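Local atomic coordinates of putative SnoaL-like polyketide cyclase (Shewanella putrefaciens, PDB entry 3GZB), a protein that is of unknown function but, as a SnoaL-like member of the NTF2-like superfamily, may act as a polyketide cyclase. Residues Val27-Ala32 and Thr124-Asp129; His86-Asn89 and Val94-Ile97; Gln23-Lys28 and Leu131-Thr136. One frame throughout, in Å; residues are numbered along the deposited sequence.

Interactions 1 and 3 both use helix 21-34, which packs against the curved mixed sheet, and share Val27 and Lys28; their centres lie about 6 Å apart. Interaction 1 meets strand 115-129, and interaction 3 the turn into strand 134-142, its antiparallel neighbour. Interaction 2, the hairpin of 86-90 and 93-103, lies in sequence between helix 21-34 and strand 115-129. Its centre is about 10 Å from that of interaction 1 and about 13 Å from that of interaction 3. Strand 93-103 pairs with strand 115-129, so the hairpin extends the sheet, with Met87 and Met96 on the face toward helix 21-34 and His86, Tyr88, Val95 and Ile97 on the face toward the second subunit.

Interaction 1. Residues Val27-Ala32 and Thr124-Asp129; sequences VKYMDA and TSLKLD
Tyr29 lays one side of its ring against both methyl groups of Leu126, and this pair makes the closest approach between helix 27-32 and strand 124-129. The tyrosine CB already points to the strand, and CG lies anti to the backbone N (chi1 174°), which extends the ring away from the helix. Along its rim, CD2 comes 3.6 Å from Leu126 CD1. One atom further, CE2 is 3.7 Å from Leu126 CD2, so the forked end of the leucine spans the CD2-CE2 side of the ring at an oblique slant. Val135 packs on the same side of the ring plane, near CD1, next to the leucine fork, and Phe44 meets the tyrosine edge-to-face. At the tip, OH is hydrogen-bonded to Tyr45 OH and to His138 ND1. Tyrosine suits this place because its ring is apolar enough for the core while its hydroxyl has two polar partners within it.

The short axes stay 10.9 Å apart and make an angle of 124°, the broad spacing expected where a helix packs across a sheet through side chains. In the NTF2-like fold, a helix covers the concave face of a strongly curved sheet, and a pocket commonly opens between them. Met30, present as selenomethionine, lies beside Tyr29 on the same helix face and contributes as much to the contact. Its SE reaches Thr124 CG2 at 4.3 Å and Leu126 CD1 at 4.4 Å, loose distances that fit a large, polarisable atom. A bound (4R)-2-methylpentane-2,4-diol, probably from the crystallisation liquor, lies about 6 Å from the Met30 side chain, consistent with a pocket nearby. Thr124 divides its roles between its two branches: the methyl group meets the selenium, and OG1 hydrogen-bonds with Asp140 OD1 and Tyr100 OH.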
ATOM      1  N   VAL A  27      12.206   8.536  -4.232  1.00  8.28           N
ATOM      2  CA  VAL A  27      12.881   7.995  -5.399  1.00  9.33           C
ATOM      3  C   VAL A  27      14.374   7.742  -5.113  1.00  9.51           C
ATOM      4  O   VAL A  27      14.936   6.677  -5.467  1.00  9.47           O
ATOM      5  CB  VAL A  27      12.689   8.883  -6.626  1.00  9.35           C
ATOM      6  CG1 VAL A  27      13.525   8.412  -7.817  1.00 10.85           C
ATOM      7  CG2 VAL A  27      11.175   8.980  -7.013  1.00 11.84           C
ATOM      8  N   LYS A  28      15.048   8.692  -4.495  1.00  9.63           N
ATOM      9  CA  LYS A  28      16.475   8.535  -4.135  0.50  8.75           C
ATOM     10  C   LYS A  28      16.702   7.315  -3.254  1.00 10.05           C
ATOM     11  O   LYS A  28      17.628   6.524  -3.477  1.00  9.54           O
ATOM     12  CB  LYS A  28      16.985   9.790  -3.419  0.50 11.16           C
ATOM     13  CG  LYS A  28      16.899  11.060  -4.288  0.50 11.79           C
ATOM     14  CD  LYS A  28      17.752  12.139  -3.735  0.50 19.90           C
ATOM     15  CE  LYS A  28      17.984  13.252  -4.731  0.50 20.85           C
ATOM     16  NZ  LYS A  28      19.060  14.115  -4.210  0.50 18.57           N
ATOM     17  N   TYR A  29      15.862   7.191  -2.244  1.00  8.52           N
ATOM     18  CA  TYR A  29      15.942   6.014  -1.345  1.00  8.89           C
ATOM     19  C   TYR A  29      15.742   4.689  -2.068  1.00  9.89           C
ATOM     20  O   TYR A  29      16.539   3.766  -1.900  1.00  9.19           O
ATOM     21  CB  TYR A  29      14.979   6.181  -0.217  1.00  9.25           C
ATOM     22  CG  TYR A  29      14.826   4.995   0.713  1.00  8.73           C
ATOM     23  CD1 TYR A  29      15.663   4.818   1.785  1.00  8.94           C
ATOM     24  CD2 TYR A  29      13.844   4.047   0.518  1.00  9.47           C
ATOM     25  CE1 TYR A  29      15.450   3.765   2.675  1.00  9.72           C
ATOM     26  CE2 TYR A  29      13.642   2.996   1.370  1.00 11.24           C
ATOM     27  CZ  TYR A  29      14.468   2.834   2.438  1.00 10.14           C
ATOM     28  OH  TYR A  29      14.285   1.817   3.356  1.00 10.01           O
HETATM   29  N   MSE A  30      14.679   4.612  -2.890  1.00  7.49           N
HETATM   30  CA  MSE A  30      14.391   3.375  -3.584  1.00  7.92           C
HETATM   31  C   MSE A  30      15.467   3.039  -4.627  1.00 10.24           C
HETATM   32  O   MSE A  30      15.727   1.860  -4.868  1.00  9.80           O
HETATM   33  CB  MSE A  30      13.020   3.424  -4.222  1.00  7.98           C
HETATM   34  CG  MSE A  30      11.902   3.541  -3.237  1.00  6.98           C
HETATM   35 SE   MSE A  30      11.750   2.112  -1.947  0.75  9.45          SE
HETATM   36  CE  MSE A  30      11.579   0.605  -3.148  1.00 18.16           C
ATOM     37  N   ASP A  31      16.010   4.034  -5.309  1.00  8.96           N
ATOM     38  CA  ASP A  31      17.108   3.758  -6.249  1.00 10.36           C
ATOM     39  C   ASP A  31      18.304   3.179  -5.470  1.00 11.46           C
ATOM     40  O   ASP A  31      18.887   2.169  -5.903  1.00 11.05           O
ATOM     41  CB  ASP A  31      17.504   5.012  -7.053  1.00  9.94           C
ATOM     42  CG  ASP A  31      16.604   5.215  -8.275  1.00 14.69           C
ATOM     43  OD1 ASP A  31      15.994   4.219  -8.692  1.00 16.30           O
ATOM     44  OD2 ASP A  31      16.509   6.343  -8.820  1.00 13.29           O
ATOM     45  N   ALA A  32      18.646   3.750  -4.329  1.00  9.99           N
ATOM     46  CA  ALA A  32      19.734   3.186  -3.492  1.00  8.96           C
ATOM     47  C   ALA A  32      19.452   1.756  -3.057  1.00 10.72           C
ATOM     48  O   ALA A  32      20.297   0.870  -3.157  1.00 10.60           O
ATOM     49  CB  ALA A  32      20.024   4.083  -2.260  1.00 11.18           C
ATOM     50  N   THR A 124       4.647  -0.558  -1.141  1.00  8.09           N
ATOM     51  CA  THR A 124       5.710  -0.075  -0.224  1.00  8.70           C
ATOM     52  C   THR A 124       5.342   1.347   0.210  1.00  9.27           C
ATOM     53  O   THR A 124       5.021   2.189  -0.655  1.00 10.06           O
ATOM     54  CB  THR A 124       7.070  -0.065  -0.931  1.00 10.60           C
ATOM     55  OG1 THR A 124       7.407  -1.432  -1.200  1.00  9.53           O
ATOM     56  CG2 THR A 124       8.171   0.608  -0.085  1.00 11.82           C
ATOM     57  N   SER A 125       5.364   1.637   1.511  1.00  9.24           N
ATOM     58  CA  SER A 125       5.185   2.985   1.987  1.00  9.84           C
ATOM     59  C   SER A 125       6.402   3.401   2.756  1.00  8.93           C
ATOM     60  O   SER A 125       7.063   2.610   3.445  1.00 10.63           O
ATOM     61  CB  SER A 125       3.920   3.146   2.824  1.00 10.59           C
ATOM     62  OG  SER A 125       3.990   2.372   4.033  1.00 12.51           O
ATOM     63  N   LEU A 126       6.716   4.687   2.674  1.00  8.66           N
ATOM     64  CA  LEU A 126       7.812   5.316   3.417  1.00  9.96           C
ATOM     65  C   LEU A 126       7.265   6.490   4.200  1.00 10.68           C
ATOM     66  O   LEU A 126       6.613   7.372   3.625  1.00 11.49           O
ATOM     67  CB  LEU A 126       8.922   5.812   2.481  1.00 10.59           C
ATOM     68  CG  LEU A 126       9.513   4.808   1.500  1.00 10.10           C
ATOM     69  CD1 LEU A 126      10.543   5.500   0.588  1.00 10.72           C
ATOM     70  CD2 LEU A 126      10.120   3.647   2.238  1.00 10.60           C
ATOM     71  N   LYS A 127       7.559   6.529   5.484  1.00  8.67           N
ATOM     72  CA  LYS A 127       7.327   7.724   6.287  0.50  9.91           C
ATOM     73  C   LYS A 127       8.687   8.411   6.408  1.00  9.31           C
ATOM     74  O   LYS A 127       9.662   7.783   6.870  1.00 11.07           O
ATOM     75  CB  LYS A 127       6.765   7.345   7.660  0.50 11.41           C
ATOM     76  CG  LYS A 127       6.292   8.511   8.507  0.50 17.65           C
ATOM     77  CD  LYS A 127       5.156   9.305   7.856  0.50 19.79           C
ATOM     78  CE  LYS A 127       4.639  10.382   8.823  0.50 21.49           C
ATOM     79  NZ  LYS A 127       3.884  11.474   8.142  0.50 28.06           N
ATOM     80  N   LEU A 128       8.760   9.663   5.973  1.00  9.74           N
ATOM     81  CA  LEU A 128       9.974  10.408   5.858  1.00  9.36           C
ATOM     82  C   LEU A 128      10.054  11.507   6.909  1.00 10.48           C
ATOM     83  O   LEU A 128       9.037  12.110   7.286  1.00 12.77           O
ATOM     84  CB  LEU A 128      10.050  11.070   4.481  1.00  9.58           C
ATOM     85  CG  LEU A 128       9.954  10.052   3.324  1.00 13.25           C
ATOM     86  CD1 LEU A 128       9.852  10.815   2.005  1.00 16.77           C
ATOM     87  CD2 LEU A 128      11.071   9.125   3.297  1.00 18.87           C
ATOM     88  N   ASP A 129      11.282  11.750   7.363  1.00 10.61           N
ATOM     89  CA  ASP A 129      11.645  12.948   8.159  1.00 12.69           C
ATOM     90  C   ASP A 129      12.403  13.848   7.198  1.00 12.84           C
ATOM     91  O   ASP A 129      13.596  13.613   6.882  1.00 11.68           O
ATOM     92  CB  ASP A 129      12.476  12.480   9.362  1.00 14.82           C
ATOM     93  CG  ASP A 129      13.119  13.626  10.148  1.00 17.69           C
ATOM     94  OD1 ASP A 129      12.965  14.797   9.765  1.00 16.70           O
ATOM     95  OD2 ASP A 129      13.822  13.297  11.146  1.00 21.66           O
TER

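Interaction 2. Residues His86-Asn89 and Val94-Ile97; sequences HMYN and VVMI
Tyr88 O receives the shortest hydrogen bond of this contact, from Val95 N at 2.8 Å, with an almost straight N-H...O angle of 179°. The same oxygen also takes a CA-H...O contact from Val94 CA. In return, Tyr88 N donates to Val95 O at 3.0 Å. A second hydrogen-bonded pair, His86 with Ile97, repeats this exchange: Ile97 N to His86 O is 2.9 Å, and His86 N to Ile97 O is longer at 3.2 Å. Between them, in the non-hydrogen-bonded pair Met87 and Met96, Met87 CA comes 3.2 Å from Val95 O and adds another CA-H...O contact.

Tyr88 dominates the face it shares with His86, Val95 and Ile97. Its CG sits between the backbone N and the carbonyl carbon (chi1 48°), which folds the ring back over the opposite strand. There Val95 CB makes a CH-pi contact with one ring face, 3.9 Å from the centroid, while Ile97 CD1 approaches the ring edge in plane. Val95, branched at CB, brings both CB and CG1 to the ring, while the longer branch of Ile97 carries CD1 to its rim. The polar ends go on to the second subunit: Tyr88 OH is hydrogen-bonded to Leu141 O of that subunit, and His86 NE2 to Asp143 OD2 of that subunit.

On the other face, selenomethionines Met87 and Met96 run side by side, with CG to CG at 3.8 Å. Flexible, unbranched chains such as these can follow the surface of helix 21-34, where Met87 meets Gln23 and Met96 meets Met30. The whole is a two-stranded antiparallel beta hairpin within the curved NTF2-like sheet, with helix-facing side chains on one face and dimer-facing ones on the other.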
ATOM      1  N   HIS A  86       1.681   3.315  -9.610  1.00 11.72           N
ATOM      2  CA  HIS A  86       1.190   4.543  -9.041  1.00 11.57           C
ATOM      3  C   HIS A  86       1.960   4.914  -7.787  1.00 11.61           C
ATOM      4  O   HIS A  86       2.364   4.052  -7.013  1.00 13.99           O
ATOM      5  CB  HIS A  86      -0.319   4.386  -8.804  1.00 17.22           C
ATOM      6  CG  HIS A  86      -1.010   5.663  -8.516  1.00 19.63           C
ATOM      7  ND1 HIS A  86      -0.834   6.800  -9.285  1.00 22.38           N
ATOM      8  CD2 HIS A  86      -1.907   5.987  -7.559  1.00 20.96           C
ATOM      9  CE1 HIS A  86      -1.581   7.774  -8.789  1.00 25.84           C
ATOM     10  NE2 HIS A  86      -2.227   7.306  -7.742  1.00 17.25           N
HETATM   11  N   MSE A  87       2.254   6.193  -7.624  1.00  9.15           N
HETATM   12  CA  MSE A  87       2.864   6.744  -6.407  1.00  9.73           C
HETATM   13  C   MSE A  87       2.068   7.986  -6.010  1.00  9.05           C
HETATM   14  O   MSE A  87       1.679   8.821  -6.869  1.00 10.41           O
HETATM   15  CB  MSE A  87       4.345   7.106  -6.639  1.00  9.41           C
HETATM   16  CG  MSE A  87       5.012   7.833  -5.446  1.00 10.36           C
HETATM   17 SE   MSE A  87       6.933   7.993  -5.567  0.75  9.29          SE
HETATM   18  CE  MSE A  87       7.074   8.916  -7.260  1.00 10.21           C
ATOM     19  N   TYR A  88       1.803   8.102  -4.726  1.00  7.66           N
ATOM     20  CA  TYR A  88       1.175   9.286  -4.178  1.00  7.90           C
ATOM     21  C   TYR A  88       1.682   9.554  -2.785  1.00  8.39           C
ATOM     22  O   TYR A  88       2.451   8.742  -2.210  1.00  9.74           O
ATOM     23  CB  TYR A  88      -0.375   9.143  -4.165  1.00  8.57           C
ATOM     24  CG  TYR A  88      -0.960   7.851  -3.600  1.00  8.75           C
ATOM     25  CD1 TYR A  88      -0.950   6.664  -4.330  1.00  9.06           C
ATOM     26  CD2 TYR A  88      -1.519   7.824  -2.319  1.00  8.43           C
ATOM     27  CE1 TYR A  88      -1.589   5.506  -3.822  1.00  9.98           C
ATOM     28  CE2 TYR A  88      -2.108   6.650  -1.803  1.00  8.82           C
ATOM     29  CZ  TYR A  88      -2.146   5.542  -2.552  1.00  8.38           C
ATOM     30  OH  TYR A  88      -2.721   4.332  -2.146  1.00  9.86           O
ATOM     31  N   ASN A  89       1.307  10.713  -2.234  1.00  7.68           N
ATOM     32  CA  ASN A  89       1.761  11.044  -0.895  1.00  8.34           C
ATOM     33  C   ASN A  89       0.728  11.850  -0.136  1.00  8.06           C
ATOM     34  O   ASN A  89      -0.067  12.593  -0.734  1.00  9.11           O
ATOM     35  CB  ASN A  89       3.127  11.779  -0.866  1.00  8.64           C
ATOM     36  CG  ASN A  89       3.069  13.225  -1.340  1.00  9.03           C
ATOM     37  OD1 ASN A  89       2.809  13.452  -2.508  1.00  8.98           O
ATOM     38  ND2 ASN A  89       3.199  14.191  -0.415  1.00 10.32           N
ATOM     39  N   VAL A  94       4.713   8.505   1.844  1.00  7.62           N
ATOM     40  CA  VAL A  94       4.741   8.220   0.414  1.00  8.22           C
ATOM     41  C   VAL A  94       4.313   6.751   0.182  1.00  8.53           C
ATOM     42  O   VAL A  94       4.820   5.843   0.880  1.00 10.23           O
ATOM     43  CB  VAL A  94       6.156   8.439  -0.167  1.00  8.35           C
ATOM     44  CG1 VAL A  94       6.190   8.011  -1.666  1.00 10.00           C
ATOM     45  CG2 VAL A  94       6.609   9.899   0.023  1.00  8.24           C
ATOM     46  N   VAL A  95       3.372   6.533  -0.752  1.00  8.33           N
ATOM     47  CA  VAL A  95       2.807   5.224  -1.027  1.00  7.66           C
ATOM     48  C   VAL A  95       3.103   4.877  -2.439  1.00  8.09           C
ATOM     49  O   VAL A  95       2.869   5.690  -3.352  1.00  9.20           O
ATOM     50  CB  VAL A  95       1.280   5.209  -0.812  1.00  8.46           C
ATOM     51  CG1 VAL A  95       0.681   3.803  -1.090  1.00  8.34           C
ATOM     52  CG2 VAL A  95       0.903   5.643   0.599  1.00  9.49           C
HETATM   53  N   MSE A  96       3.658   3.676  -2.678  1.00  8.92           N
HETATM   54  CA  MSE A  96       4.068   3.201  -4.011  1.00  9.14           C
HETATM   55  C   MSE A  96       3.483   1.843  -4.266  1.00  9.42           C
HETATM   56  O   MSE A  96       3.638   0.951  -3.454  1.00 10.67           O
HETATM   57  CB  MSE A  96       5.586   3.162  -4.137  1.00 10.74           C
HETATM   58  CG  MSE A  96       6.209   4.558  -4.005  1.00  9.22           C
HETATM   59 SE   MSE A  96       8.119   4.513  -3.648  0.75  8.75          SE
HETATM   60  CE  MSE A  96       7.988   3.981  -1.856  1.00 13.60           C
ATOM     61  N   ILE A  97       2.755   1.695  -5.369  1.00  9.51           N
ATOM     62  CA  ILE A  97       2.111   0.468  -5.791  1.00  7.96           C
ATOM     63  C   ILE A  97       2.816   0.016  -7.050  1.00 10.09           C
ATOM     64  O   ILE A  97       2.929   0.805  -8.006  1.00  9.79           O
ATOM     65  CB  ILE A  97       0.636   0.705  -6.116  1.00 10.08           C
ATOM     66  CG1 ILE A  97      -0.126   1.274  -4.944  1.00  9.81           C
ATOM     67  CG2 ILE A  97      -0.001  -0.609  -6.624  1.00 11.14           C
ATOM     68  CD1 ILE A  97      -1.573   1.795  -5.263  1.00 13.31           C
TER

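Interaction 3. Residues Gln23-Lys28 and Leu131-Thr136; sequences QQLAVK and LNRRVT
Leu25 places a methyl group over the centre of the Arg133 guanidinium, an apolar cover for a charged plane: CD1 stands 3.6 Å above it. Arg133 begins the return from strand 115-129 into strand 134-142, at a G1 beta bulge in which Arg133 and Arg134 both face Asp129. Its backbone has phi 58° and psi 48°, the left-handed region that the first bulge position requires and where glycine is the more usual residue. The bulge adjoins the tight turn that joins the two antiparallel strands of the NTF2-like sheet, and from the bulge the end of Arg133 reaches toward helix 21-34.

Extended from CG to NE, the Arg133 chain carries its methylenes past the leucine fork before the guanidinium. CG lies 3.6 Å from Leu25 CD1, and CD2, the other branch of the leucine, touches the same CG at 4.0 Å. Leucine suits the helix position because its fork can meet both the methylene chain and the flat face of the guanidinium. Phe44 also touches the Arg133 side chain.

Lys28, one turn further along the helix, crosses the end of Arg133 at about a right angle. Both residues were modelled in two conformations, and in the pair considered here the like charges come close, a proximity that is doubtful and need not represent one state in solution. Both residues are exposed, and with two conformers each they may well avoid each other. Within the turn, Asn132 ND2 is hydrogen-bonded to Asp129 OD2. Beside it, the Arg134 guanidinium is covered on one face by Asn132 CB, 3.6 Å above the plane of that guanidinium.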
ATOM      1  N   GLN A  23       7.981  12.793  -2.492  1.00  7.76           N
ATOM      2  CA  GLN A  23       8.162  11.765  -3.523  1.00  8.43           C
ATOM      3  C   GLN A  23       9.581  11.757  -4.111  1.00  8.27           C
ATOM      4  O   GLN A  23      10.134  10.686  -4.317  1.00  8.68           O
ATOM      5  CB  GLN A  23       7.109  11.896  -4.607  1.00  9.44           C
ATOM      6  CG  GLN A  23       5.664  11.639  -4.147  1.00  9.41           C
ATOM      7  CD  GLN A  23       4.681  11.745  -5.303  1.00  7.99           C
ATOM      8  OE1 GLN A  23       5.031  11.518  -6.456  1.00 10.15           O
ATOM      9  NE2 GLN A  23       3.427  12.102  -4.990  1.00 10.07           N
ATOM     10  N   GLN A  24      10.186  12.926  -4.333  1.00  8.55           N
ATOM     11  CA  GLN A  24      11.514  12.994  -4.926  1.00  6.98           C
ATOM     12  C   GLN A  24      12.511  12.312  -4.008  1.00  8.14           C
ATOM     13  O   GLN A  24      13.399  11.606  -4.476  1.00  9.36           O
ATOM     14  CB  GLN A  24      11.917  14.448  -5.193  1.00  6.74           C
ATOM     15  CG  GLN A  24      11.137  15.147  -6.283  1.00  7.94           C
ATOM     16  CD  GLN A  24      11.714  16.474  -6.669  1.00 11.79           C
ATOM     17  OE1 GLN A  24      12.951  16.588  -6.858  1.00 10.49           O
ATOM     18  NE2 GLN A  24      10.851  17.477  -6.798  1.00 10.17           N
ATOM     19  N   LEU A  25      12.347  12.511  -2.722  1.00  8.96           N
ATOM     20  CA  LEU A  25      13.256  11.862  -1.778  1.00  8.70           C
ATOM     21  C   LEU A  25      13.058  10.345  -1.741  1.00 11.15           C
ATOM     22  O   LEU A  25      14.018   9.593  -1.669  1.00 10.37           O
ATOM     23  CB  LEU A  25      13.139  12.478  -0.380  1.00  8.52           C
ATOM     24  CG  LEU A  25      14.208  12.054   0.639  1.00  9.37           C
ATOM     25  CD1 LEU A  25      15.642  12.463   0.172  1.00 11.54           C
ATOM     26  CD2 LEU A  25      13.903  12.622   2.040  1.00 12.45           C
ATOM     27  N   ALA A  26      11.800   9.900  -1.822  1.00  9.21           N
ATOM     28  CA  ALA A  26      11.507   8.499  -1.883  1.00  7.58           C
ATOM     29  C   ALA A  26      12.191   7.867  -3.074  1.00  8.80           C
ATOM     30  O   ALA A  26      12.684   6.744  -2.951  1.00  9.27           O
ATOM     31  CB  ALA A  26       9.984   8.279  -1.981  1.00  8.87           C
ATOM     32  N   VAL A  27      12.206   8.536  -4.232  1.00  8.28           N
ATOM     33  CA  VAL A  27      12.881   7.995  -5.399  1.00  9.33           C
ATOM     34  C   VAL A  27      14.374   7.742  -5.113  1.00  9.51           C
ATOM     35  O   VAL A  27      14.936   6.677  -5.467  1.00  9.47           O
ATOM     36  CB  VAL A  27      12.689   8.883  -6.626  1.00  9.35           C
ATOM     37  CG1 VAL A  27      13.525   8.412  -7.817  1.00 10.85           C
ATOM     38  CG2 VAL A  27      11.175   8.980  -7.013  1.00 11.84           C
ATOM     39  N   LYS A  28      15.048   8.692  -4.495  1.00  9.63           N
ATOM     40  CA  LYS A  28      16.475   8.535  -4.135  0.50  8.75           C
ATOM     41  C   LYS A  28      16.702   7.315  -3.254  1.00 10.05           C
ATOM     42  O   LYS A  28      17.628   6.524  -3.477  1.00  9.54           O
ATOM     43  CB  LYS A  28      16.985   9.790  -3.419  0.50 11.16           C
ATOM     44  CG  LYS A  28      16.899  11.060  -4.288  0.50 11.79           C
ATOM     45  CD  LYS A  28      17.752  12.139  -3.735  0.50 19.90           C
ATOM     46  CE  LYS A  28      17.984  13.252  -4.731  0.50 20.85           C
ATOM     47  NZ  LYS A  28      19.060  14.115  -4.210  0.50 18.57           N
ATOM     48  N   LEU A 131      13.309  17.036   7.341  1.00 14.05           N
ATOM     49  CA  LEU A 131      14.404  17.866   7.906  1.00 15.58           C
ATOM     50  C   LEU A 131      15.728  17.107   7.904  1.00 14.75           C
ATOM     51  O   LEU A 131      16.753  17.646   7.511  1.00 14.24           O
ATOM     52  CB  LEU A 131      14.030  18.298   9.323  1.00 15.70           C
ATOM     53  CG  LEU A 131      15.127  19.020  10.114  1.00 19.26           C
ATOM     54  CD1 LEU A 131      15.392  20.365   9.479  1.00 25.20           C
ATOM     55  CD2 LEU A 131      14.732  19.146  11.576  1.00 22.66           C
ATOM     56  N   ASN A 132      15.696  15.845   8.330  1.00 13.17           N
ATOM     57  CA  ASN A 132      16.916  15.060   8.465  1.00 13.20           C
ATOM     58  C   ASN A 132      17.192  14.130   7.294  1.00 13.02           C
ATOM     59  O   ASN A 132      18.139  13.368   7.336  1.00 15.18           O
ATOM     60  CB  ASN A 132      16.844  14.285   9.783  1.00 14.84           C
ATOM     61  CG  ASN A 132      16.844  15.185  10.975  1.00 13.70           C
ATOM     62  OD1 ASN A 132      17.825  15.909  11.179  1.00 19.95           O
ATOM     63  ND2 ASN A 132      15.762  15.196  11.756  1.00 17.74           N
ATOM     64  N   ARG A 133      16.341  14.172   6.258  1.00 11.99           N
ATOM     65  CA  ARG A 133      16.534  13.361   5.063  0.70 10.64           C
ATOM     66  C   ARG A 133      16.596  11.842   5.443  1.00 11.23           C
ATOM     67  O   ARG A 133      17.503  11.124   5.003  1.00 13.83           O
ATOM     68  CB  ARG A 133      17.798  13.800   4.316  0.70 15.32           C
ATOM     69  CG  ARG A 133      17.724  13.660   2.845  0.70 16.24           C
ATOM     70  CD  ARG A 133      18.938  14.328   2.170  0.70 21.14           C
ATOM     71  NE  ARG A 133      18.890  14.146   0.728  0.70 14.65           N
ATOM     72  CZ  ARG A 133      19.284  13.055   0.079  0.70 20.72           C
ATOM     73  NH1 ARG A 133      19.764  11.977   0.704  0.70 17.98           N
ATOM     74  NH2 ARG A 133      19.165  13.034  -1.231  0.70 20.02           N
ATOM     75  N   ARG A 134      15.640  11.411   6.247  1.00 10.30           N
ATOM     76  CA  ARG A 134      15.607  10.098   6.925  0.50 11.75           C
ATOM     77  C   ARG A 134      14.317   9.352   6.555  1.00 12.35           C
ATOM     78  O   ARG A 134      13.264   9.997   6.435  1.00 12.16           O
ATOM     79  CB  ARG A 134      15.641  10.357   8.449  0.50 13.56           C
ATOM     80  CG  ARG A 134      15.720   9.145   9.350  0.50 14.53           C
ATOM     81  CD  ARG A 134      16.017   9.569  10.824  0.50 17.42           C
ATOM     82  NE  ARG A 134      17.270  10.324  10.946  0.50 12.00           N
ATOM     83  CZ  ARG A 134      17.518  11.284  11.830  0.50 21.93           C
ATOM     84  NH1 ARG A 134      16.605  11.643  12.710  0.50 16.28           N
ATOM     85  NH2 ARG A 134      18.690  11.900  11.823  0.50 23.47           N
ATOM     86  N   VAL A 135      14.395   8.028   6.483  1.00 10.03           N
ATOM     87  CA  VAL A 135      13.215   7.150   6.481  1.00  9.51           C
ATOM     88  C   VAL A 135      13.018   6.720   7.908  1.00  9.89           C
ATOM     89  O   VAL A 135      13.885   6.022   8.507  1.00 10.98           O
ATOM     90  CB  VAL A 135      13.418   5.940   5.523  1.00  9.53           C
ATOM     91  CG1 VAL A 135      12.335   4.866   5.697  1.00 13.73           C
ATOM     92  CG2 VAL A 135      13.461   6.444   4.075  1.00  9.75           C
ATOM     93  N   THR A 136      11.881   7.123   8.477  1.00  9.53           N
ATOM     94  CA  THR A 136      11.568   6.708   9.822  1.00  9.78           C
ATOM     95  C   THR A 136      10.883   5.329   9.825  1.00  8.66           C
ATOM     96  O   THR A 136      11.036   4.541  10.778  1.00 10.89           O
ATOM     97  CB  THR A 136      10.774   7.748  10.584  1.00 11.53           C
ATOM     98  OG1 THR A 136       9.490   7.899  10.044  1.00 13.41           O
ATOM     99  CG2 THR A 136      11.441   9.130  10.490  1.00 14.14           C
TER